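Local coordinates for S locus protein 11 (Brassica campestris, PDB 6KYW) that probably acts as the secreted, cysteine-rich pollen ligand of Brassica self-incompatibility, recognised by a receptor protein on the stigma, at residues G5-G10 and M36-C41; G10-L15 and C29-S34; K21-R26 and C41-C46. One frame throughout, in Å; residues are numbered along the deposited sequence.

Contact 1 of 3, residues G5-G10 and M36-C41; sequences GFRKLG and MNTHSC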
ATOM      1  N   GLY C   5       3.578 -14.615 -15.050  1.00 48.61           N
ATOM      2  CA  GLY C   5       2.907 -14.346 -13.796  1.00 47.09           C
ATOM      3  C   GLY C   5       1.940 -13.195 -13.958  1.00 46.90           C
ATOM      4  O   GLY C   5       1.874 -12.551 -15.008  1.00 44.62           O
ATOM      5  N   PHE C   6       1.190 -12.942 -12.892  1.00 45.58           N
ATOM      6  CA  PHE C   6       0.268 -11.815 -12.883  1.00 43.84           C
ATOM      7  C   PHE C   6       0.090 -11.345 -11.449  1.00 40.93           C
ATOM      8  O   PHE C   6       0.513 -12.009 -10.499  1.00 40.68           O
ATOM      9  CB  PHE C   6      -1.078 -12.198 -13.494  1.00 42.45           C
ATOM     10  CG  PHE C   6      -1.700 -13.402 -12.857  1.00 48.71           C
ATOM     11  CD1 PHE C   6      -2.490 -13.275 -11.722  1.00 48.20           C
ATOM     12  CD2 PHE C   6      -1.472 -14.670 -13.370  1.00 49.46           C
ATOM     13  CE1 PHE C   6      -3.065 -14.397 -11.124  1.00 59.29           C
ATOM     14  CE2 PHE C   6      -2.046 -15.788 -12.782  1.00 60.78           C
ATOM     15  CZ  PHE C   6      -2.852 -15.652 -11.658  1.00 55.28           C
ATOM     16  N   ARG C   7      -0.573 -10.200 -11.307  1.00 36.82           N
ATOM     17  CA  ARG C   7      -0.867  -9.607 -10.012  1.00 33.43           C
ATOM     18  C   ARG C   7      -2.342  -9.242  -9.948  1.00 31.97           C
ATOM     19  O   ARG C   7      -2.957  -8.913 -10.966  1.00 34.10           O
ATOM     20  CB  ARG C   7      -0.003  -8.379  -9.758  1.00 33.47           C
ATOM     21  CG  ARG C   7      -0.167  -7.781  -8.372  1.00 34.81           C
ATOM     22  CD  ARG C   7       0.752  -6.619  -8.200  1.00 32.88           C
ATOM     23  NE  ARG C   7       2.132  -7.060  -8.307  1.00 39.44           N
ATOM     24  CZ  ARG C   7       2.757  -7.802  -7.395  1.00 37.32           C
ATOM     25  NH1 ARG C   7       2.139  -8.172  -6.288  1.00 35.80           N
ATOM     26  NH2 ARG C   7       4.010  -8.168  -7.588  1.00 38.20           N
ATOM     27  N   LYS C   8      -2.904  -9.307  -8.741  1.00 39.30           N
ATOM     28  CA  LYS C   8      -4.323  -9.054  -8.507  1.00 42.24           C
ATOM     29  C   LYS C   8      -4.541  -8.307  -7.194  1.00 40.29           C
ATOM     30  O   LYS C   8      -3.725  -8.363  -6.264  1.00 36.26           O
ATOM     31  CB  LYS C   8      -5.123 -10.356  -8.449  1.00 38.23           C
ATOM     32  CG  LYS C   8      -5.560 -10.906  -9.758  1.00 42.65           C
ATOM     33  CD  LYS C   8      -6.396 -12.147  -9.496  1.00 46.01           C
ATOM     34  CE  LYS C   8      -6.645 -12.941 -10.767  1.00 52.07           C
ATOM     35  NZ  LYS C   8      -7.311 -14.236 -10.463  1.00 59.97           N
ATOM     36  N   LEU C   9      -5.689  -7.641  -7.116  1.00 39.23           N
ATOM     37  CA  LEU C   9      -6.153  -7.088  -5.847  1.00 35.65           C
ATOM     38  C   LEU C   9      -6.531  -8.199  -4.875  1.00 41.56           C
ATOM     39  O   LEU C   9      -7.126  -9.207  -5.258  1.00 44.96           O
ATOM     40  CB  LEU C   9      -7.374  -6.209  -6.057  1.00 36.74           C
ATOM     41  CG  LEU C   9      -7.199  -4.709  -5.911  1.00 43.58           C
ATOM     42  CD1 LEU C   9      -6.144  -4.212  -6.861  1.00 53.98           C
ATOM     43  CD2 LEU C   9      -8.562  -4.085  -6.204  1.00 31.74           C
ATOM     44  N   GLY C  10      -6.208  -8.002  -3.612  1.00 38.12           N
ATOM     45  CA  GLY C  10      -6.701  -8.904  -2.607  1.00 35.19           C
ATOM     46  C   GLY C  10      -5.649  -9.879  -2.157  1.00 39.21           C
ATOM     47  O   GLY C  10      -4.482  -9.834  -2.559  1.00 42.97           O
ATOM     48  N   MET C  36       0.187  -3.266  -0.390  1.00 37.23           N
ATOM     49  CA  MET C  36      -0.932  -2.498  -0.960  1.00 35.20           C
ATOM     50  C   MET C  36      -2.141  -3.370  -1.276  1.00 38.08           C
ATOM     51  O   MET C  36      -2.914  -3.047  -2.181  1.00 39.43           O
ATOM     52  CB  MET C  36      -0.515  -1.717  -2.215  1.00 47.43           C
ATOM     53  CG  MET C  36       0.774  -0.930  -2.050  1.00 44.91           C
ATOM     54  SD  MET C  36       0.894   0.459  -3.104  1.00107.36           S
ATOM     55  CE  MET C  36       2.644   0.602  -3.001  1.00 46.49           C
ATOM     56  N   ASN C  37      -2.320  -4.469  -0.531  1.00 38.23           N
ATOM     57  CA  ASN C  37      -3.416  -5.408  -0.752  1.00 37.92           C
ATOM     58  C   ASN C  37      -3.414  -5.974  -2.182  1.00 36.40           C
ATOM     59  O   ASN C  37      -4.442  -6.012  -2.861  1.00 34.39           O
ATOM     60  CB  ASN C  37      -4.766  -4.765  -0.423  1.00 30.08           C
ATOM     61  CG  ASN C  37      -5.894  -5.802  -0.304  1.00 36.41           C
ATOM     62  OD1 ASN C  37      -5.710  -6.893   0.247  1.00 37.22           O
ATOM     63  ND2 ASN C  37      -7.056  -5.466  -0.836  1.00 32.38           N
ATOM     64  N   THR C  38      -2.250  -6.447  -2.631  1.00 35.93           N
ATOM     65  CA  THR C  38      -2.160  -7.224  -3.872  1.00 37.14           C
ATOM     66  C   THR C  38      -1.477  -8.557  -3.589  1.00 35.85           C
ATOM     67  O   THR C  38      -0.745  -8.705  -2.606  1.00 38.94           O
ATOM     68  CB  THR C  38      -1.396  -6.494  -5.006  1.00 31.82           C
ATOM     69  OG1 THR C  38       0.003  -6.391  -4.683  1.00 31.92           O
ATOM     70  CG2 THR C  38      -1.970  -5.120  -5.271  1.00 30.24           C
ATOM     71  N   HIS C  39      -1.732  -9.531  -4.471  1.00 38.83           N
ATOM     72  CA  HIS C  39      -0.987 -10.789  -4.493  1.00 42.47           C
ATOM     73  C   HIS C  39      -0.547 -11.094  -5.927  1.00 46.54           C
ATOM     74  O   HIS C  39      -1.070 -10.528  -6.898  1.00 39.84           O
ATOM     75  CB  HIS C  39      -1.824 -11.944  -3.928  1.00 39.39           C
ATOM     76  CG  HIS C  39      -3.020 -12.294  -4.759  1.00 41.13           C
ATOM     77  ND1 HIS C  39      -4.201 -11.584  -4.704  1.00 44.12           N
ATOM     78  CD2 HIS C  39      -3.218 -13.281  -5.664  1.00 41.07           C
ATOM     79  CE1 HIS C  39      -5.071 -12.113  -5.547  1.00 43.23           C
ATOM     80  NE2 HIS C  39      -4.501 -13.148  -6.136  1.00 41.22           N
ATOM     81  N   SER C  40       0.432 -11.996  -6.062  1.00 41.86           N
ATOM     82  CA  SER C  40       0.930 -12.392  -7.375  1.00 41.63           C
ATOM     83  C   SER C  40       1.088 -13.905  -7.497  1.00 44.83           C
ATOM     84  O   SER C  40       1.373 -14.609  -6.522  1.00 43.58           O
ATOM     85  CB  SER C  40       2.275 -11.721  -7.694  1.00 40.34           C
ATOM     86  OG  SER C  40       3.285 -12.105  -6.771  1.00 41.38           O
ATOM     87  N   CYS C  41       0.910 -14.392  -8.725  1.00 46.42           N
ATOM     88  CA  CYS C  41       1.251 -15.760  -9.119  1.00 48.61           C
ATOM     89  C   CYS C  41       2.584 -15.751  -9.865  1.00 46.35           C
ATOM     90  O   CYS C  41       2.711 -15.104 -10.907  1.00 45.54           O
ATOM     91  CB  CYS C  41       0.152 -16.346 -10.003  1.00 48.37           C
ATOM     92  SG  CYS C  41      -1.247 -17.061  -9.085  1.00 58.75           S
TER

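Contact 2 of 3, residues G10-L15 and C29-S34; sequences GKCTTL and CTCSDS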
ATOM      1  N   GLY C  10      -6.208  -8.002  -3.612  1.00 38.12           N
ATOM      2  CA  GLY C  10      -6.701  -8.904  -2.607  1.00 35.19           C
ATOM      3  C   GLY C  10      -5.649  -9.879  -2.157  1.00 39.21           C
ATOM      4  O   GLY C  10      -4.482  -9.834  -2.559  1.00 42.97           O
ATOM      5  N   LYS C  11      -6.085 -10.782  -1.290  1.00 47.44           N
ATOM      6  CA  LYS C  11      -5.184 -11.754  -0.688  1.00 51.50           C
ATOM      7  C   LYS C  11      -5.164 -13.069  -1.465  1.00 48.11           C
ATOM      8  O   LYS C  11      -6.105 -13.416  -2.190  1.00 47.20           O
ATOM      9  CB  LYS C  11      -5.581 -12.000   0.765  1.00 51.94           C
ATOM     10  CG  LYS C  11      -4.827 -11.093   1.715  1.00 51.85           C
ATOM     11  CD  LYS C  11      -5.474 -11.048   3.048  1.00 56.95           C
ATOM     12  CE  LYS C  11      -4.452 -11.388   4.110  1.00 67.43           C
ATOM     13  NZ  LYS C  11      -3.751 -12.664   3.812  1.00 63.39           N
ATOM     14  N   CYS C  12      -4.057 -13.793  -1.315  1.00 49.46           N
ATOM     15  CA  CYS C  12      -3.962 -15.148  -1.851  1.00 50.77           C
ATOM     16  C   CYS C  12      -5.041 -16.048  -1.264  1.00 55.71           C
ATOM     17  O   CYS C  12      -5.316 -16.011  -0.063  1.00 63.82           O
ATOM     18  CB  CYS C  12      -2.591 -15.753  -1.542  1.00 50.47           C
ATOM     19  SG  CYS C  12      -1.271 -15.278  -2.703  1.00 82.86           S
ATOM     20  N   THR C  13      -5.639 -16.873  -2.117  1.00 57.67           N
ATOM     21  CA  THR C  13      -6.577 -17.912  -1.713  1.00 59.68           C
ATOM     22  C   THR C  13      -6.078 -19.268  -2.208  1.00 67.22           C
ATOM     23  O   THR C  13      -5.163 -19.349  -3.031  1.00 65.86           O
ATOM     24  CB  THR C  13      -7.979 -17.624  -2.257  1.00 58.98           C
ATOM     25  OG1 THR C  13      -8.041 -17.942  -3.653  1.00 58.08           O
ATOM     26  CG2 THR C  13      -8.313 -16.167  -2.069  1.00 54.96           C
ATOM     27  N   THR C  14      -6.677 -20.355  -1.701  1.00 70.42           N
ATOM     28  CA  THR C  14      -6.259 -21.668  -2.187  1.00 64.02           C
ATOM     29  C   THR C  14      -6.658 -21.867  -3.643  1.00 63.77           C
ATOM     30  O   THR C  14      -5.924 -22.515  -4.397  1.00 69.13           O
ATOM     31  CB  THR C  14      -6.824 -22.810  -1.319  1.00 64.61           C
ATOM     32  OG1 THR C  14      -8.230 -22.630  -1.130  1.00 69.98           O
ATOM     33  CG2 THR C  14      -6.104 -22.893   0.061  1.00 60.47           C
ATOM     34  N   LEU C  15      -7.796 -21.309  -4.070  1.00 61.60           N
ATOM     35  CA  LEU C  15      -8.155 -21.422  -5.481  1.00 64.21           C
ATOM     36  C   LEU C  15      -7.208 -20.637  -6.366  1.00 65.97           C
ATOM     37  O   LEU C  15      -6.945 -21.044  -7.503  1.00 64.62           O
ATOM     38  CB  LEU C  15      -9.586 -20.958  -5.741  1.00 67.41           C
ATOM     39  CG  LEU C  15     -10.706 -21.651  -4.977  1.00 80.82           C
ATOM     40  CD1 LEU C  15     -12.064 -21.068  -5.379  1.00 78.59           C
ATOM     41  CD2 LEU C  15     -10.645 -23.158  -5.216  1.00 71.66           C
ATOM     42  N   CYS C  29       5.068 -23.277  -9.130  1.00 57.65           N
ATOM     43  CA  CYS C  29       4.337 -22.020  -9.242  1.00 58.49           C
ATOM     44  C   CYS C  29       3.485 -21.815  -7.994  1.00 60.68           C
ATOM     45  O   CYS C  29       2.718 -22.704  -7.608  1.00 69.63           O
ATOM     46  CB  CYS C  29       3.447 -22.024 -10.492  1.00 58.82           C
ATOM     47  SG  CYS C  29       4.326 -22.156 -12.069  1.00 78.32           S
ATOM     48  N   THR C  30       3.608 -20.648  -7.360  1.00 58.30           N
ATOM     49  CA  THR C  30       2.835 -20.382  -6.152  1.00 63.96           C
ATOM     50  C   THR C  30       2.378 -18.925  -6.083  1.00 56.53           C
ATOM     51  O   THR C  30       2.749 -18.074  -6.896  1.00 53.50           O
ATOM     52  CB  THR C  30       3.619 -20.747  -4.878  1.00 60.30           C
ATOM     53  OG1 THR C  30       2.696 -20.958  -3.789  1.00 63.43           O
ATOM     54  CG2 THR C  30       4.601 -19.639  -4.500  1.00 54.88           C
ATOM     55  N   CYS C  31       1.556 -18.669  -5.074  1.00 59.80           N
ATOM     56  CA  CYS C  31       0.920 -17.390  -4.809  1.00 54.90           C
ATOM     57  C   CYS C  31       1.677 -16.693  -3.679  1.00 54.39           C
ATOM     58  O   CYS C  31       2.018 -17.329  -2.680  1.00 55.86           O
ATOM     59  CB  CYS C  31      -0.542 -17.646  -4.436  1.00 56.17           C
ATOM     60  SG  CYS C  31      -1.660 -16.252  -4.489  1.00 78.69           S
ATOM     61  N   SER C  32       1.979 -15.407  -3.858  1.00 51.16           N
ATOM     62  CA  SER C  32       2.678 -14.613  -2.848  1.00 51.02           C
ATOM     63  C   SER C  32       1.839 -13.387  -2.505  1.00 52.03           C
ATOM     64  O   SER C  32       1.561 -12.565  -3.385  1.00 52.26           O
ATOM     65  CB  SER C  32       4.055 -14.162  -3.348  1.00 47.99           C
ATOM     66  OG  SER C  32       4.887 -15.255  -3.644  1.00 50.16           O
ATOM     67  N   ASP C  33       1.438 -13.262  -1.237  1.00 51.29           N
ATOM     68  CA  ASP C  33       0.786 -12.046  -0.760  1.00 47.06           C
ATOM     69  C   ASP C  33       1.797 -10.903  -0.758  1.00 42.30           C
ATOM     70  O   ASP C  33       2.980 -11.102  -0.483  1.00 46.14           O
ATOM     71  CB  ASP C  33       0.233 -12.234   0.671  1.00 48.75           C
ATOM     72  CG  ASP C  33      -1.110 -12.966   0.714  1.00 52.20           C
ATOM     73  OD1 ASP C  33      -2.031 -12.670  -0.087  1.00 51.27           O
ATOM     74  OD2 ASP C  33      -1.238 -13.851   1.579  1.00 60.91           O
ATOM     75  N   SER C  34       1.320  -9.689  -1.015  1.00 38.99           N
ATOM     76  CA  SER C  34       2.226  -8.570  -1.249  1.00 41.14           C
ATOM     77  C   SER C  34       1.663  -7.309  -0.594  1.00 41.15           C
ATOM     78  O   SER C  34       0.629  -7.338   0.069  1.00 41.29           O
ATOM     79  CB  SER C  34       2.456  -8.380  -2.755  1.00 38.21           C
ATOM     80  OG  SER C  34       3.381  -7.323  -2.981  1.00 49.48           O
TER
HETATM   81  O   HOH W   1      -3.703 -15.189   2.107  1.00 52.60           O

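Contact 3 of 3, residues K21-R26 and C41-C46; sequences KTLYPR and CDCKSC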
ATOM      1  N   LYS C  21      -0.684 -22.509 -10.776  1.00 70.56           N
ATOM      2  CA  LYS C  21      -0.191 -23.725 -11.404  1.00 70.36           C
ATOM      3  C   LYS C  21      -0.482 -23.793 -12.898  1.00 68.86           C
ATOM      4  O   LYS C  21       0.093 -24.646 -13.568  1.00 64.66           O
ATOM      5  CB  LYS C  21      -0.802 -24.932 -10.703  1.00 72.18           C
ATOM      6  CG  LYS C  21      -0.081 -26.222 -10.946  1.00 79.88           C
ATOM      7  CD  LYS C  21      -0.198 -27.104  -9.725  1.00 87.51           C
ATOM      8  CE  LYS C  21       0.128 -26.307  -8.479  1.00 84.54           C
ATOM      9  NZ  LYS C  21      -0.280 -27.048  -7.265  1.00102.52           N
ATOM     10  N   THR C  22      -1.346 -22.926 -13.435  1.00 65.88           N
ATOM     11  CA  THR C  22      -1.613 -22.908 -14.871  1.00 66.45           C
ATOM     12  C   THR C  22      -0.557 -22.157 -15.677  1.00 64.41           C
ATOM     13  O   THR C  22      -0.639 -22.135 -16.909  1.00 63.00           O
ATOM     14  CB  THR C  22      -2.982 -22.264 -15.167  1.00 69.60           C
ATOM     15  OG1 THR C  22      -3.373 -22.599 -16.501  1.00 96.01           O
ATOM     16  CG2 THR C  22      -2.911 -20.721 -15.094  1.00 67.81           C
ATOM     17  N   LEU C  23       0.402 -21.498 -15.036  1.00 61.75           N
ATOM     18  CA  LEU C  23       1.269 -20.614 -15.801  1.00 61.80           C
ATOM     19  C   LEU C  23       2.195 -21.398 -16.726  1.00 65.21           C
ATOM     20  O   LEU C  23       2.401 -21.007 -17.882  1.00 68.48           O
ATOM     21  CB  LEU C  23       2.077 -19.727 -14.859  1.00 61.70           C
ATOM     22  CG  LEU C  23       1.342 -18.574 -14.190  1.00 60.99           C
ATOM     23  CD1 LEU C  23       2.340 -17.796 -13.309  1.00 53.83           C
ATOM     24  CD2 LEU C  23       0.632 -17.672 -15.226  1.00 55.72           C
ATOM     25  N   TYR C  24       2.775 -22.488 -16.227  1.00 61.97           N
ATOM     26  CA  TYR C  24       3.648 -23.405 -16.940  1.00 56.61           C
ATOM     27  C   TYR C  24       3.139 -24.821 -16.720  1.00 57.66           C
ATOM     28  O   TYR C  24       2.492 -25.102 -15.710  1.00 60.37           O
ATOM     29  CB  TYR C  24       5.105 -23.311 -16.449  1.00 59.49           C
ATOM     30  CG  TYR C  24       5.809 -21.991 -16.723  1.00 64.16           C
ATOM     31  CD1 TYR C  24       6.421 -21.746 -17.947  1.00 62.41           C
ATOM     32  CD2 TYR C  24       5.873 -21.001 -15.750  1.00 61.82           C
ATOM     33  CE1 TYR C  24       7.057 -20.557 -18.205  1.00 63.84           C
ATOM     34  CE2 TYR C  24       6.514 -19.796 -15.992  1.00 60.43           C
ATOM     35  CZ  TYR C  24       7.110 -19.578 -17.224  1.00 68.35           C
ATOM     36  OH  TYR C  24       7.759 -18.380 -17.478  1.00 61.14           O
ATOM     37  N   PRO C  25       3.386 -25.729 -17.659  1.00 59.88           N
ATOM     38  CA  PRO C  25       2.948 -27.119 -17.453  1.00 57.07           C
ATOM     39  C   PRO C  25       3.909 -27.937 -16.613  1.00 50.92           C
ATOM     40  O   PRO C  25       3.522 -29.014 -16.137  1.00 54.10           O
ATOM     41  CB  PRO C  25       2.840 -27.668 -18.879  1.00 59.72           C
ATOM     42  CG  PRO C  25       3.775 -26.818 -19.676  1.00 51.07           C
ATOM     43  CD  PRO C  25       3.811 -25.463 -19.044  1.00 61.71           C
ATOM     44  N   ARG C  26       5.134 -27.456 -16.418  1.00 50.66           N
ATOM     45  CA  ARG C  26       6.101 -27.991 -15.472  1.00 56.61           C
ATOM     46  C   ARG C  26       6.476 -26.891 -14.482  1.00 59.58           C
ATOM     47  O   ARG C  26       6.241 -25.704 -14.727  1.00 54.52           O
ATOM     48  CB  ARG C  26       7.379 -28.486 -16.180  1.00 58.88           C
ATOM     49  CG  ARG C  26       7.151 -28.984 -17.596  1.00 59.70           C
ATOM     50  CD  ARG C  26       8.370 -29.662 -18.222  1.00 64.05           C
ATOM     51  NE  ARG C  26       9.446 -28.735 -18.603  1.00 89.24           N
ATOM     52  CZ  ARG C  26       9.520 -28.093 -19.771  1.00 67.80           C
ATOM     53  NH1 ARG C  26       8.563 -28.236 -20.682  1.00 67.40           N
ATOM     54  NH2 ARG C  26      10.546 -27.286 -20.018  1.00 63.42           N
ATOM     55  N   CYS C  41       0.910 -14.392  -8.725  1.00 46.42           N
ATOM     56  CA  CYS C  41       1.251 -15.760  -9.119  1.00 48.61           C
ATOM     57  C   CYS C  41       2.584 -15.751  -9.865  1.00 46.35           C
ATOM     58  O   CYS C  41       2.711 -15.104 -10.907  1.00 45.54           O
ATOM     59  CB  CYS C  41       0.152 -16.346 -10.003  1.00 48.37           C
ATOM     60  SG  CYS C  41      -1.247 -17.061  -9.085  1.00 58.75           S
ATOM     61  N   ASP C  42       3.583 -16.439  -9.328  1.00 43.58           N
ATOM     62  CA  ASP C  42       4.889 -16.499  -9.976  1.00 46.10           C
ATOM     63  C   ASP C  42       5.432 -17.920  -9.882  1.00 53.67           C
ATOM     64  O   ASP C  42       4.982 -18.731  -9.068  1.00 49.70           O
ATOM     65  CB  ASP C  42       5.899 -15.527  -9.351  1.00 44.58           C
ATOM     66  CG  ASP C  42       5.323 -14.140  -9.157  1.00 51.03           C
ATOM     67  OD1 ASP C  42       5.546 -13.264 -10.024  1.00 55.98           O
ATOM     68  OD2 ASP C  42       4.631 -13.926  -8.136  1.00 54.64           O
ATOM     69  N   CYS C  43       6.430 -18.212 -10.708  1.00 55.40           N
ATOM     70  CA  CYS C  43       6.971 -19.558 -10.803  1.00 52.75           C
ATOM     71  C   CYS C  43       8.467 -19.521 -10.563  1.00 49.70           C
ATOM     72  O   CYS C  43       9.195 -18.816 -11.268  1.00 55.49           O
ATOM     73  CB  CYS C  43       6.645 -20.176 -12.158  1.00 55.42           C
ATOM     74  SG  CYS C  43       4.845 -20.219 -12.454  1.00 61.85           S
ATOM     75  N   LYS C  44       8.909 -20.285  -9.575  1.00 46.07           N
ATOM     76  CA  LYS C  44      10.317 -20.491  -9.264  1.00 53.15           C
ATOM     77  C   LYS C  44      10.971 -21.572 -10.137  1.00 57.46           C
ATOM     78  O   LYS C  44      12.199 -21.655 -10.184  1.00 53.43           O
ATOM     79  CB  LYS C  44      10.424 -20.833  -7.773  1.00 55.56           C
ATOM     80  CG  LYS C  44      11.757 -21.278  -7.254  1.00 67.40           C
ATOM     81  CD  LYS C  44      11.582 -21.903  -5.876  1.00 68.26           C
ATOM     82  CE  LYS C  44      10.365 -22.836  -5.835  1.00 68.01           C
ATOM     83  NZ  LYS C  44      10.337 -23.641  -4.574  1.00 72.36           N
ATOM     84  N   SER C  45      10.182 -22.371 -10.852  1.00 58.37           N
ATOM     85  CA  SER C  45      10.671 -23.409 -11.749  1.00 56.32           C
ATOM     86  C   SER C  45       9.716 -23.478 -12.925  1.00 56.48           C
ATOM     87  O   SER C  45       8.530 -23.161 -12.777  1.00 60.99           O
ATOM     88  CB  SER C  45      10.709 -24.789 -11.077  1.00 56.03           C
ATOM     89  OG  SER C  45      11.469 -24.780  -9.890  1.00 57.70           O
ATOM     90  N   CYS C  46      10.221 -23.904 -14.086  1.00 51.31           N
ATOM     91  CA  CYS C  46       9.325 -24.088 -15.240  1.00 55.57           C
ATOM     92  C   CYS C  46       9.900 -25.038 -16.307  1.00 57.07           C
ATOM     93  O   CYS C  46      11.112 -25.114 -16.503  1.00 54.33           O
ATOM     94  CB  CYS C  46       8.998 -22.733 -15.890  1.00 57.92           C
ATOM     95  SG  CYS C  46      10.477 -21.764 -16.227  1.00 62.95           S
TER

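Contact 1 of 3, residues G5-G10 and M36-C41
Outer strand 5-9 pairs antiparallel with strand 38-43, the middle strand of the three-stranded sheet of this defensin-like fold. K8 and H39 form a hydrogen-bonded pair, K8 N to H39 O at 2.9 Å with the answering bond from H39 N to K8 O. F6 and C41 form the next such pair, in which the bond from F6 N is weak. At the end of the strand G10 N reaches N37 O at 2.8 Å.

The H39 ring carries much of the contact. With CG between the backbone N and the carbonyl carbon (chi1 66°), the ring swings over toward strand 5-9, and H39 ND1 gives G10 O a bond of 2.8 Å, in the ring plane. The donor, however, stands well above the carbonyl plane of G10. K8 runs beside H39, with K8 CB 3.4 Å from H39 CE1. Both side chains end on E16 of the helix, K8 NZ by a salt bridge and H39 NE2 by a hydrogen bond. C41 CB lies over one face of the F6 ring, 3.8 Å from its centroid, and C41 SG approaches obliquely.

R7 is on the other face of the sheet. Its chain bends at chi3, and R7 NH1 reaches T38 OG1 at 3.2 Å, the hydroxyl oxygen tilted out of the R7 guanidinium plane. S40 CB lies over one guanidinium face, toward its rim. R7 NE bonds the backbone of another protein chain. A leucine here would probably cost that chain its bond and leave T38 OG1 with K35 O but without the guanidinium.

Helix 14-20 packs against F6 through E16 and K19, and the backbone of S40 bonds that of S32 in strand 29-33.

Contact 2 of 3, residues G10-L15 and C29-S34
The carboxylate of D33 is the flat group here, and its two oxygens have different partners. OD1 takes the backbone N-H of C12 on its syn side, a little out of the carboxylate plane. That bond is 2.6 Å from C12 N to D33 OD1 and almost straight at 176°. OD2 makes a loose salt bridge with K11 NZ, 3.6 Å away. The K11 chain bends at chi3 and chi4 to get there, crossing D33 at a slant. A water joins the same group: it donates to D33 OD2 at 2.9 Å and to C12 O at 2.8 Å, and accepts a weak bond from K11 NZ. The carboxylate is thus held through both oxygens, and the lysine probably balances part of its charge.

Beside this polar group runs the C12-C31 disulfide, SG to SG 2.1 Å, with chi3 of -100°. C31 turns its SG away from its own backbone N (chi1 -164°) and toward the loop, where C12 SG meets it. The bridge ties the loop before the helix to strand 29-33. T13 N-caps helix 14-20, its OG1 bonding E16 N. C31 lies against E16 and C20 of that helix, and against H39 of the neighbouring strand 38-43.

Contact 3 of 3, residues K21-R26 and C41-C46
R26 O meets the CA-H of C46 in a CA-H...O contact, a weak polar touch between these segments. C46 CA is 3.5 Å from R26 O, and the angle at the hydrogen is 163°. The rest is mainly sulfur, ring and methyl packing. The segments are the loop after helix 14-20 and the end of strand 38-43 with the C-terminal tail, in a defensin-like fold tied by disulfides.

Three of its four disulfides send a cysteine here. C41 is bonded to C20, C43 to C29 and C46 to C2. Y24 meets two of these cysteines, one over a face and one at the edge. C46 CB sits over the centre of one ring face, 3.4 Å from the ring centroid, and C46 SG is above the same face, 4.2 Å from the centroid. C43 SG comes instead to the ring edge, in the plane, 3.5 Å from Y24 CD2. Two sulfur-aromatic contacts of different kinds thus meet one tyrosine. Y24 CG is anti to the carbonyl carbon (chi1 -66°), which turns the ring toward the cysteines. Its OH bonds the backbone N of R4, so the far end of the ring is held to the N-terminal part of the chain as well.

L23 packs beside it, CD1 against C41 O and C43 SG. It also packs on F6 of strand 5-9, and its backbone O bonds R4 NH1. C43 SG touches both neighbours in the loop, for besides the tyrosine edge it meets L23 CD1 at 3.6 Å.

In the fold
Along the chain the first segments come in the order 5-10, 10-15 and 21-26. The second segments follow as 29-34, 36-41 and 41-46. Contact 2 therefore closes within contact 1, sharing G10 with it, while contact 3 crosses both. Contacts 1 and 2 are close, with centres about 7 Å apart. The centre of contact 3 is about 15 Å from that of contact 1 and about 13 Å from that of contact 2, across the chain's centre. All three use one antiparallel sheet, with strand 38-43 in the middle. C41 belongs to contacts 1 and 3, and the C29-C43 disulfide joins contacts 2 and 3. In so small a chain, sheet pairing and disulfides together tie the loops and helix to one frame.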